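Local coordinates for stage II sporulation protein SA (Bacillus subtilis, PDB 3O6Q) that acts as the toxin of a type II toxin-antitoxin system, killing the cell unless its cognate antitoxin SpoIISB neutralises it, and is present here as its predicted cytoplasmic part, at residues Gln75-Lys78 / Asp79-Thr82. Residues are numbered along the deposited sequence; the frame is centred on the assembly and turned at random.
Sequences QADK and DRLT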
# COMPACT_ATOMS: atom_id res chain seq x y z
N GLN A 75 -17.26 27.41 -9.11
CA GLN A 75 -17.59 27.75 -7.74
C GLN A 75 -18.71 26.83 -7.26
O GLN A 75 -18.76 26.48 -6.09
CB GLN A 75 -17.99 29.23 -7.62
CG GLN A 75 -18.26 29.74 -6.18
CD GLN A 75 -17.05 29.60 -5.23
OE1 GLN A 75 -15.98 30.19 -5.45
NE2 GLN A 75 -17.22 28.80 -4.18
N ALA A 76 -19.58 26.45 -8.18
CA ALA A 76 -20.66 25.52 -7.86
C ALA A 76 -20.09 24.20 -7.38
O ALA A 76 -20.56 23.65 -6.41
CB ALA A 76 -21.58 25.31 -9.05
N ASP A 77 -19.06 23.71 -8.07
CA ASP A 77 -18.36 22.49 -7.65
C ASP A 77 -17.79 22.63 -6.26
O ASP A 77 -17.84 21.69 -5.45
CB ASP A 77 -17.21 22.15 -8.61
CG ASP A 77 -17.67 21.92 -10.03
OD1 ASP A 77 -18.84 21.53 -10.20
OD2 ASP A 77 -16.86 22.14 -10.96
N LYS A 78 -17.23 23.80 -5.98
CA LYS A 78 -16.56 24.03 -4.71
C LYS A 78 -17.60 24.10 -3.58
O LYS A 78 -17.45 23.42 -2.56
CB LYS A 78 -15.71 25.31 -4.77
CG LYS A 78 -14.68 25.29 -5.89
CD LYS A 78 -13.74 26.47 -5.84
CE LYS A 78 -12.63 26.32 -6.88
NZ LYS A 78 -11.49 27.23 -6.55
N ASP A 79 -18.67 24.87 -3.80
CA ASP A 79 -19.73 25.02 -2.80
C ASP A 79 -20.43 23.70 -2.50
O ASP A 79 -20.71 23.40 -1.34
CB ASP A 79 -20.76 26.08 -3.22
CG ASP A 79 -20.17 27.48 -3.32
OD1 ASP A 79 -19.09 27.70 -2.72
OD2 ASP A 79 -20.76 28.35 -4.00
N ARG A 80 -20.67 22.89 -3.53
CA ARG A 80 -21.23 21.57 -3.34
C ARG A 80 -20.37 20.81 -2.35
O ARG A 80 -20.86 20.23 -1.39
CB ARG A 80 -21.27 20.78 -4.64
CG ARG A 80 -22.28 21.24 -5.69
CD ARG A 80 -22.00 20.63 -7.05
NE ARG A 80 -22.93 21.14 -8.06
CZ ARG A 80 -22.60 21.53 -9.29
NH1 ARG A 80 -21.33 21.52 -9.71
NH2 ARG A 80 -23.54 21.96 -10.11
N LEU A 81 -19.06 20.82 -2.57
CA LEU A 81 -18.15 20.07 -1.72
C LEU A 81 -18.18 20.59 -0.28
O LEU A 81 -18.44 19.82 0.64
CB LEU A 81 -16.75 20.12 -2.32
CG LEU A 81 -15.84 18.93 -2.10
CD1 LEU A 81 -16.52 17.64 -2.43
CD2 LEU A 81 -14.66 19.10 -3.00
N THR A 82 -18.00 21.91 -0.10
CA THR A 82 -17.74 22.52 1.21
C THR A 82 -18.94 22.90 2.12
O THR A 82 -18.73 23.25 3.29
CB THR A 82 -16.86 23.80 1.09
OG1 THR A 82 -17.51 24.76 0.26
CG2 THR A 82 -15.47 23.50 0.51
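The carbonyl oxygen of Lys-78 accepts two hydrogen bonds from Thr-82, one from the backbone N at 2.9 Å and one from OG1 at 3.1 Å. The hydroxyl comes from above the carbonyl plane; with chi1 at 59°, Thr-82 OG1 sits between its own backbone N and carbonyl carbon and is turned back over the preceding turn. Such a backward hydroxyl bond is familiar for helical threonine and supplements the i to i+4 ladder, in which the backbone N of Asp-79, Arg-80 and Leu-81 bonds the O of Gln-75, Ala-76 and Asp-77, respectively.

On the flank, Gln-75 bends at chi2 (59°), bringing NE2 within 2.6 Å of Asp-79 OD1. That bond lies near the amide plane but reaches Asp-79 OD1 from above the carboxylate plane, and Gln-75 NE2 also bonds Gln-92 OE1. Asp-77 and Arg-80 run side by side in an i to i+3 salt bridge, with Asp-77 OD1 2.5 Å from Arg-80 NH1 at the guanidinium edge, while Ala-76 CB lies over one guanidinium face, 3.9 Å from Arg-80 CZ. The other carboxylate oxygen, Asp-77 OD2, bonds Thr-74 OG1 just before the helix.

Helix 88-96 flanks this short helix: Thr-82 packs on Pro-88 and Val-91, and the extended Lys-78 reaches Asp-96 in a salt bridge. Leu-81 and Asp-77 meet Cys-70 and His-71, respectively, of strand 66-71, at one edge of the antiparallel sheet within this chain.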